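Local coordinates for esterase (Rhizomucor miehei, PDB 4WY5), which probably hydrolyses carboxylic esters, as a fungal carboxylesterase with the alpha/beta hydrolase fold, at residues P49-V57 and L67-E76; K101-A110 and Y304-V312. All coordinates share one frame; numbering follows the deposited sequence.

Overall arrangement
From the N terminus, the chain passes helices 10-19 and 35-42 before segment 49-57, which leads into strand 52-60, the outermost strand at one edge of this chain's sheet. It turns back, and contact 1 closes a short hairpin between strands 52-60 and 63-71. After strand 80-86 comes helix 100-110, which packs beside the hairpin. It opens contact 2, which closes a long loop holding strands 113-117, 155-160, 185-189, 254-259 and 282-287 and brings this early helix against the last, 302-319, with 193 residues between segments 101-110 and 304-312. The loops follow one another without nesting or crossing. The contacts lie about 16 Å apart, centre to centre, and meet where Glu-53 forms a salt bridge with Arg-104.

Contact 1 (P49-V57 and L67-E76); sequences PEVIEEDKV and LTIVRPPGTE
Asp-55 and Thr-68 face each other as a non-hydrogen-bonded antiparallel pair, their side chains side by side and pointing the same way. On Asp-55, CB lies 4.0 Å from Leu-67 O, and CG sits beside the backbone N (chi1 -74°), which brings OD1 over to Thr-68. Thr-68 OG1 donates to Asp-55 OD1 at 2.6 Å, coming from above the carboxylate plane, while Thr-68 CG2 approaches the same oxygen to 3.3 Å. Asp-55 OD2 forms a salt bridge with Lys-96 NZ, which also pairs with Glu-53. The pair belongs to the hairpin of strands 52-60 and 63-71, which ends one side of this chain's alpha/beta hydrolase sheet; Thr-68 and Val-70 pass backbone hydrogen bonds on to strand 113-117. The bond from Ile-69 N to Glu-54 O is the shortest backbone rung at 2.8 Å and is nearly straight, 173° at the hydrogen. A water donates to both Ile-52 O and Ile-69 O. On the face of Glu-54, Lys-56 CD rests 3.7 Å from Ile-69 CD1. Beyond the rungs, the Glu-50 chain crosses the Pro-73 ring, CG to CG 3.5 Å. Ile-52 CD1 meets the Glu-76 carboxylate, the two side chains at about a right angle.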
loop_
_atom_site.group_PDB
_atom_site.type_symbol
_atom_site.label_atom_id
_atom_site.label_comp_id
_atom_site.label_asym_id
_atom_site.label_seq_id
_atom_site.Cartn_x
_atom_site.Cartn_y
_atom_site.Cartn_z
ATOM N N PRO A 49 21.922 -7.560 4.741
ATOM C CA PRO A 49 22.129 -7.440 6.195
ATOM C C PRO A 49 22.614 -8.740 6.832
ATOM O O PRO A 49 22.232 -9.832 6.390
ATOM C CB PRO A 49 20.735 -7.060 6.716
ATOM C CG PRO A 49 19.789 -7.668 5.713
ATOM C CD PRO A 49 20.496 -7.589 4.376
ATOM N N GLU A 50 23.426 -8.632 7.881
ATOM C CA GLU A 50 23.992 -9.832 8.494
ATOM C C GLU A 50 22.868 -10.651 9.138
ATOM O O GLU A 50 21.858 -10.106 9.585
ATOM C CB GLU A 50 25.111 -9.491 9.503
ATOM C CG GLU A 50 24.685 -8.727 10.773
ATOM C CD GLU A 50 25.702 -8.816 11.953
ATOM O OE1 GLU A 50 26.479 -9.797 12.049
ATOM O OE2 GLU A 50 25.706 -7.898 12.808
ATOM N N VAL A 51 23.025 -11.968 9.128
ATOM C CA VAL A 51 21.982 -12.878 9.601
ATOM C C VAL A 51 22.616 -14.169 10.167
ATOM O O VAL A 51 23.775 -14.483 9.858
ATOM C CB VAL A 51 20.991 -13.265 8.441
ATOM C CG1 VAL A 51 19.992 -14.212 8.923
ATOM C CG2 VAL A 51 20.240 -12.055 7.864
ATOM N N ILE A 52 21.869 -14.904 10.999
ATOM C CA ILE A 52 22.267 -16.243 11.425
ATOM C C ILE A 52 21.412 -17.307 10.728
ATOM O O ILE A 52 20.217 -17.414 10.984
ATOM C CB ILE A 52 22.145 -16.419 12.952
ATOM C CG1 ILE A 52 23.002 -15.389 13.675
ATOM C CG2 ILE A 52 22.595 -17.816 13.368
ATOM C CD1 ILE A 52 22.537 -15.156 15.050
ATOM N N GLU A 53 22.036 -18.093 9.855
ATOM C CA GLU A 53 21.338 -19.050 8.982
ATOM C C GLU A 53 21.668 -20.513 9.345
ATOM O O GLU A 53 22.777 -20.816 9.775
ATOM C CB GLU A 53 21.700 -18.768 7.507
ATOM C CG GLU A 53 21.246 -19.837 6.513
ATOM C CD GLU A 53 21.610 -19.520 5.062
ATOM O OE1 GLU A 53 22.036 -20.456 4.339
ATOM O OE2 GLU A 53 21.469 -18.346 4.638
ATOM N N GLU A 54 20.697 -21.412 9.196
ATOM C CA GLU A 54 20.886 -22.822 9.552
ATOM C C GLU A 54 19.994 -23.750 8.722
ATOM O O GLU A 54 18.810 -23.476 8.585
ATOM C CB GLU A 54 20.600 -23.010 11.045
ATOM C CG GLU A 54 20.535 -24.443 11.508
ATOM C CD GLU A 54 20.217 -24.560 12.986
ATOM O OE1 GLU A 54 19.722 -23.577 13.592
ATOM O OE2 GLU A 54 20.449 -25.651 13.543
ATOM N N ASP A 55 20.554 -24.835 8.176
ATOM C CA ASP A 55 19.774 -25.803 7.382
ATOM C C ASP A 55 19.493 -27.110 8.155
ATOM O O ASP A 55 20.360 -27.618 8.859
ATOM C CB ASP A 55 20.487 -26.124 6.055
ATOM C CG ASP A 55 20.385 -24.981 5.030
ATOM O OD1 ASP A 55 19.633 -24.018 5.277
ATOM O OD2 ASP A 55 21.041 -25.049 3.963
ATOM N N LYS A 56 18.280 -27.650 8.001
ATOM C CA LYS A 56 17.831 -28.844 8.727
ATOM C C LYS A 56 17.007 -29.784 7.827
ATOM O O LYS A 56 16.303 -29.334 6.912
ATOM C CB LYS A 56 17.005 -28.444 9.955
ATOM C CG LYS A 56 17.779 -27.706 11.047
ATOM C CD LYS A 56 16.919 -27.446 12.285
ATOM C CE LYS A 56 16.694 -28.705 13.104
ATOM N NZ LYS A 56 17.969 -29.217 13.674
ATOM N N VAL A 57 17.100 -31.086 8.099
ATOM C CA VAL A 57 16.397 -32.118 7.341
ATOM C C VAL A 57 15.560 -32.975 8.289
ATOM O O VAL A 57 16.104 -33.603 9.193
ATOM C CB VAL A 57 17.396 -33.012 6.572
ATOM C CG1 VAL A 57 16.681 -34.162 5.849
ATOM C CG2 VAL A 57 18.218 -32.171 5.604
ATOM N N LEU A 67 14.515 -27.669 5.263
ATOM C CA LEU A 67 14.161 -26.331 5.735
ATOM C C LEU A 67 15.394 -25.440 5.911
ATOM O O LEU A 67 16.496 -25.925 6.168
ATOM C CB LEU A 67 13.409 -26.406 7.072
ATOM C CG LEU A 67 12.180 -27.304 7.191
ATOM C CD1 LEU A 67 11.612 -27.246 8.589
ATOM C CD2 LEU A 67 11.132 -26.937 6.174
ATOM N N THR A 68 15.207 -24.136 5.753
ATOM C CA THR A 68 16.249 -23.185 6.111
ATOM C C THR A 68 15.671 -22.236 7.155
ATOM O O THR A 68 14.575 -21.702 6.982
ATOM C CB THR A 68 16.782 -22.414 4.870
ATOM O OG1 THR A 68 17.445 -23.335 3.993
ATOM C CG2 THR A 68 17.779 -21.337 5.270
ATOM N N ILE A 69 16.395 -22.069 8.259
ATOM C CA ILE A 69 15.930 -21.259 9.377
ATOM C C ILE A 69 16.802 -20.015 9.508
ATOM O O ILE A 69 18.009 -20.111 9.669
ATOM C CB ILE A 69 15.943 -22.058 10.701
ATOM C CG1 ILE A 69 14.903 -23.185 10.651
ATOM C CG2 ILE A 69 15.587 -21.151 11.871
ATOM C CD1 ILE A 69 15.481 -24.549 10.524
ATOM N N VAL A 70 16.175 -18.847 9.471
ATOM C CA VAL A 70 16.899 -17.585 9.347
ATOM C C VAL A 70 16.476 -16.675 10.500
ATOM O O VAL A 70 15.284 -16.577 10.787
ATOM C CB VAL A 70 16.588 -16.933 7.967
ATOM C CG1 VAL A 70 17.501 -15.807 7.675
ATOM C CG2 VAL A 70 16.721 -17.953 6.839
ATOM N N ARG A 71 17.439 -16.018 11.157
ATOM C CA ARG A 71 17.189 -15.265 12.401
ATOM C C ARG A 71 18.107 -14.022 12.492
ATOM O O ARG A 71 19.212 -14.036 11.952
ATOM C CB ARG A 71 17.398 -16.199 13.623
ATOM C CG ARG A 71 17.153 -15.543 14.997
ATOM C CD ARG A 71 17.564 -16.366 16.234
ATOM N NE ARG A 71 16.629 -17.461 16.496
ATOM C CZ ARG A 71 15.663 -17.444 17.417
ATOM N NH1 ARG A 71 15.469 -16.389 18.192
ATOM N NH2 ARG A 71 14.881 -18.503 17.558
ATOM N N PRO A 72 17.665 -12.940 13.167
ATOM C CA PRO A 72 18.599 -11.803 13.245
ATOM C C PRO A 72 19.690 -12.009 14.314
ATOM O O PRO A 72 19.469 -12.774 15.265
ATOM C CB PRO A 72 17.691 -10.614 13.615
ATOM C CG PRO A 72 16.263 -11.130 13.502
ATOM C CD PRO A 72 16.343 -12.598 13.728
ATOM N N PRO A 73 20.850 -11.341 14.151
ATOM C CA PRO A 73 21.977 -11.422 15.108
ATOM C C PRO A 73 21.642 -10.848 16.478
ATOM O O PRO A 73 21.012 -9.787 16.562
ATOM C CB PRO A 73 23.097 -10.583 14.459
ATOM C CG PRO A 73 22.508 -9.939 13.239
ATOM C CD PRO A 73 21.158 -10.539 12.949
ATOM N N GLY A 74 22.056 -11.550 17.533
ATOM C CA GLY A 74 21.843 -11.089 18.896
ATOM C C GLY A 74 20.460 -11.414 19.449
ATOM O O GLY A 74 20.061 -10.863 20.479
ATOM N N THR A 75 19.731 -12.302 18.771
ATOM C CA THR A 75 18.377 -12.675 19.187
ATOM C C THR A 75 18.228 -14.167 19.473
ATOM O O THR A 75 17.101 -14.659 19.686
ATOM C CB THR A 75 17.315 -12.307 18.111
ATOM O OG1 THR A 75 17.482 -13.153 16.955
ATOM C CG2 THR A 75 17.426 -10.829 17.714
ATOM N N GLU A 76 19.352 -14.886 19.468
ATOM C CA GLU A 76 19.338 -16.344 19.621
ATOM C C GLU A 76 18.643 -16.785 20.912
ATOM O O GLU A 76 17.923 -17.787 20.906
ATOM C CB GLU A 76 20.770 -16.907 19.596
ATOM C CG GLU A 76 21.578 -16.649 18.313
ATOM C CD GLU A 76 22.436 -15.385 18.394
ATOM O OE1 GLU A 76 21.952 -14.357 18.934
ATOM O OE2 GLU A 76 23.607 -15.425 17.943
HETATM O O HOH W 1 18.989 -19.239 12.295
#

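Contact 2 (K101-A110 and Y304-V312); sequences KPVRDLTVKA and YRFTINTIV. With SO4 (sulfate ion), chain D.
Tyr-304 and Asp-105 supply the polar link between the helices. The phenol OH donates to Asp-105 OD2 at 2.6 Å, on the anti side and 26° out of the carboxylate plane, and OD2 lies at the edge of the ring with the two planes 62° apart. The ring reaches across because Tyr-304 CG stands anti to the backbone N. Lys-101 adds charge: its NZ forms a salt bridge with Asp-105 OD1 at 3.5 Å and also bonds to Lys-47 O, while its CG lies 3.4 Å from Tyr-304 OH. The remaining contacts are mostly between apolar groups. Leu-106 CD2 is shared by three side chains, lying 4.0 Å from both Ile-308 CD1 and Ile-311 CG2 and 4.1 Å from Val-312 CG2. Val-312 CG2 touches Lys-109 CB at 3.8 Å, and the Lys-109 chain crosses Ile-308 at about a right angle. Away from this interface, Arg-104 NH2 makes a weak hydrogen bond to a sulfate ion, probably from the crystallisation liquor. The segment axes approach to 10.0 Å at their closest, at 43°, fitting the alpha/beta hydrolase fold, in which helices pack on the central sheet: Leu-106 touches strand 80-86, and Ile-311 touches strand 254-259.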
loop_
_atom_site.group_PDB
_atom_site.type_symbol
_atom_site.label_atom_id
_atom_site.label_comp_id
_atom_site.label_asym_id
_atom_site.label_seq_id
_atom_site.Cartn_x
_atom_site.Cartn_y
_atom_site.Cartn_z
ATOM N N LYS A 101 17.491 -11.718 -1.095
ATOM C CA LYS A 101 17.336 -10.311 -0.702
ATOM C C LYS A 101 16.001 -10.041 0.049
ATOM O O LYS A 101 16.034 -9.505 1.166
ATOM C CB LYS A 101 17.502 -9.394 -1.934
ATOM C CG LYS A 101 17.226 -7.917 -1.687
ATOM C CD LYS A 101 18.270 -7.300 -0.771
ATOM C CE LYS A 101 18.106 -5.768 -0.647
ATOM N NZ LYS A 101 19.003 -5.211 0.418
ATOM N N PRO A 102 14.831 -10.422 -0.520
ATOM C CA PRO A 102 13.619 -10.179 0.293
ATOM C C PRO A 102 13.525 -10.997 1.598
ATOM O O PRO A 102 12.955 -10.488 2.571
ATOM C CB PRO A 102 12.468 -10.569 -0.643
ATOM C CG PRO A 102 13.091 -11.478 -1.668
ATOM C CD PRO A 102 14.504 -10.966 -1.847
ATOM N N VAL A 103 14.083 -12.208 1.635
ATOM C CA VAL A 103 14.040 -13.026 2.849
ATOM C C VAL A 103 14.865 -12.405 3.985
ATOM O O VAL A 103 14.405 -12.294 5.134
ATOM C CB VAL A 103 14.552 -14.457 2.583
ATOM C CG1 VAL A 103 14.822 -15.191 3.888
ATOM C CG2 VAL A 103 13.557 -15.216 1.732
ATOM N N ARG A 104 16.079 -11.984 3.663
ATOM C CA ARG A 104 16.940 -11.387 4.669
ATOM C C ARG A 104 16.436 -10.007 5.123
ATOM O O ARG A 104 16.525 -9.687 6.313
ATOM C CB ARG A 104 18.388 -11.331 4.150
ATOM C CG ARG A 104 19.044 -12.724 4.209
ATOM C CD ARG A 104 20.556 -12.779 3.945
ATOM N NE ARG A 104 20.991 -14.180 3.905
ATOM C CZ ARG A 104 22.254 -14.597 3.851
ATOM N NH1 ARG A 104 23.252 -13.727 3.841
ATOM N NH2 ARG A 104 22.513 -15.898 3.808
ATOM N N ASP A 105 15.852 -9.236 4.202
ATOM C CA ASP A 105 15.207 -7.945 4.538
ATOM C C ASP A 105 14.004 -8.083 5.508
ATOM O O ASP A 105 13.913 -7.380 6.514
ATOM C CB ASP A 105 14.740 -7.210 3.257
ATOM C CG ASP A 105 15.890 -6.525 2.517
ATOM O OD1 ASP A 105 17.026 -6.506 3.053
ATOM O OD2 ASP A 105 15.664 -5.970 1.418
ATOM N N LEU A 106 13.059 -8.953 5.173
ATOM C CA LEU A 106 11.900 -9.195 6.042
ATOM C C LEU A 106 12.309 -9.684 7.440
ATOM O O LEU A 106 11.734 -9.268 8.452
ATOM C CB LEU A 106 10.963 -10.217 5.391
ATOM C CG LEU A 106 10.306 -9.725 4.088
ATOM C CD1 LEU A 106 9.562 -10.840 3.362
ATOM C CD2 LEU A 106 9.378 -8.541 4.367
ATOM N N THR A 107 13.300 -10.572 7.486
ATOM C CA THR A 107 13.737 -11.181 8.741
ATOM C C THR A 107 14.272 -10.142 9.739
ATOM O O THR A 107 13.797 -10.086 10.872
ATOM C CB THR A 107 14.808 -12.276 8.485
ATOM O OG1 THR A 107 14.217 -13.358 7.750
ATOM C CG2 THR A 107 15.386 -12.808 9.805
ATOM N N VAL A 108 15.238 -9.313 9.337
ATOM C CA VAL A 108 15.798 -8.355 10.292
ATOM C C VAL A 108 14.889 -7.126 10.547
ATOM O O VAL A 108 14.887 -6.607 11.664
ATOM C CB VAL A 108 17.228 -7.879 9.870
ATOM C CG1 VAL A 108 18.025 -9.048 9.313
ATOM C CG2 VAL A 108 17.184 -6.748 8.855
ATOM N N LYS A 109 14.119 -6.667 9.545
ATOM C CA LYS A 109 13.236 -5.495 9.723
ATOM C C LYS A 109 11.997 -5.820 10.562
ATOM O O LYS A 109 11.528 -4.979 11.316
ATOM C CB LYS A 109 12.779 -4.924 8.369
ATOM C CG LYS A 109 13.887 -4.287 7.553
ATOM C CD LYS A 109 13.404 -3.838 6.172
ATOM C CE LYS A 109 14.567 -3.295 5.340
ATOM N NZ LYS A 109 15.205 -2.057 5.895
ATOM N N ALA A 110 11.444 -7.022 10.415
ATOM C CA ALA A 110 10.290 -7.406 11.237
ATOM C C ALA A 110 10.726 -8.004 12.582
ATOM O O ALA A 110 9.930 -8.052 13.533
ATOM C CB ALA A 110 9.395 -8.397 10.490
ATOM N N TYR A 304 9.921 -1.302 -4.602
ATOM C CA TYR A 304 10.510 -2.397 -3.808
ATOM C C TYR A 304 10.551 -1.988 -2.329
ATOM O O TYR A 304 10.191 -2.774 -1.444
ATOM C CB TYR A 304 11.939 -2.776 -4.260
ATOM C CG TYR A 304 12.591 -3.784 -3.312
ATOM C CD1 TYR A 304 12.414 -5.160 -3.492
ATOM C CD2 TYR A 304 13.338 -3.355 -2.204
ATOM C CE1 TYR A 304 12.973 -6.084 -2.618
ATOM C CE2 TYR A 304 13.894 -4.266 -1.311
ATOM C CZ TYR A 304 13.706 -5.631 -1.529
ATOM O OH TYR A 304 14.252 -6.550 -0.669
ATOM N N ARG A 305 11.004 -0.764 -2.066
ATOM C CA ARG A 305 11.104 -0.250 -0.693
ATOM C C ARG A 305 9.710 -0.128 -0.009
ATOM O O ARG A 305 9.519 -0.570 1.122
ATOM C CB ARG A 305 11.838 1.104 -0.717
ATOM C CG ARG A 305 12.224 1.693 0.634
ATOM C CD ARG A 305 13.132 2.944 0.492
ATOM N NE ARG A 305 12.551 4.006 -0.343
ATOM C CZ ARG A 305 12.963 4.324 -1.578
ATOM N NH1 ARG A 305 13.984 3.678 -2.141
ATOM N NH2 ARG A 305 12.362 5.305 -2.252
ATOM N N PHE A 306 8.737 0.442 -0.710
ATOM C CA PHE A 306 7.365 0.553 -0.194
ATOM C C PHE A 306 6.827 -0.829 0.193
ATOM O O PHE A 306 6.287 -1.018 1.271
ATOM C CB PHE A 306 6.448 1.216 -1.247
ATOM C CG PHE A 306 4.963 1.063 -0.966
ATOM C CD1 PHE A 306 4.280 1.970 -0.144
ATOM C CD2 PHE A 306 4.247 0.012 -1.522
ATOM C CE1 PHE A 306 2.906 1.826 0.117
ATOM C CE2 PHE A 306 2.879 -0.149 -1.265
ATOM C CZ PHE A 306 2.205 0.762 -0.441
ATOM N N THR A 307 7.025 -1.815 -0.671
ATOM C CA THR A 307 6.375 -3.103 -0.465
ATOM C C THR A 307 6.994 -3.832 0.720
ATOM O O THR A 307 6.268 -4.394 1.550
ATOM C CB THR A 307 6.442 -3.978 -1.735
ATOM O OG1 THR A 307 5.877 -3.250 -2.838
ATOM C CG2 THR A 307 5.676 -5.271 -1.529
ATOM N N ILE A 308 8.321 -3.784 0.845
ATOM C CA ILE A 308 8.971 -4.376 2.027
ATOM C C ILE A 308 8.502 -3.698 3.333
ATOM O O ILE A 308 8.016 -4.375 4.238
ATOM C CB ILE A 308 10.513 -4.292 1.933
ATOM C CG1 ILE A 308 11.033 -5.243 0.845
ATOM C CG2 ILE A 308 11.148 -4.659 3.271
ATOM C CD1 ILE A 308 10.711 -6.721 1.114
ATOM N N ASN A 309 8.590 -2.368 3.412
ATOM C CA ASN A 309 8.163 -1.655 4.620
ATOM C C ASN A 309 6.689 -1.878 4.987
ATOM O O ASN A 309 6.342 -1.961 6.164
ATOM C CB ASN A 309 8.397 -0.141 4.475
ATOM C CG ASN A 309 9.870 0.227 4.472
ATOM O OD1 ASN A 309 10.728 -0.603 4.773
ATOM N ND2 ASN A 309 10.167 1.500 4.176
ATOM N N THR A 310 5.829 -1.981 3.976
ATOM C CA THR A 310 4.389 -2.107 4.188
ATOM C C THR A 310 4.012 -3.507 4.722
ATOM O O THR A 310 3.153 -3.634 5.596
ATOM C CB THR A 310 3.627 -1.789 2.872
ATOM O OG1 THR A 310 3.921 -0.441 2.467
ATOM C CG2 THR A 310 2.127 -1.939 3.051
ATOM N N ILE A 311 4.646 -4.545 4.174
ATOM C CA ILE A 311 4.540 -5.891 4.726
ATOM C C ILE A 311 5.032 -5.946 6.183
ATOM O O ILE A 311 4.355 -6.500 7.061
ATOM C CB ILE A 311 5.361 -6.922 3.897
ATOM C CG1 ILE A 311 4.785 -7.095 2.486
ATOM C CG2 ILE A 311 5.408 -8.285 4.600
ATOM C CD1 ILE A 311 5.628 -8.035 1.612
ATOM N N VAL A 312 6.185 -5.341 6.451
ATOM C CA VAL A 312 6.741 -5.368 7.804
ATOM C C VAL A 312 5.775 -4.752 8.815
ATOM O O VAL A 312 5.583 -5.298 9.905
ATOM C CB VAL A 312 8.115 -4.643 7.863
ATOM C CG1 VAL A 312 8.542 -4.343 9.303
ATOM C CG2 VAL A 312 9.179 -5.484 7.156
HETATM S S SO4 D . 26.364 -16.787 3.353
HETATM O O1 SO4 D . 27.570 -17.591 3.133
HETATM O O2 SO4 D . 25.817 -17.061 4.681
HETATM O O3 SO4 D . 26.689 -15.358 3.261
HETATM O O4 SO4 D . 25.362 -17.146 2.348
#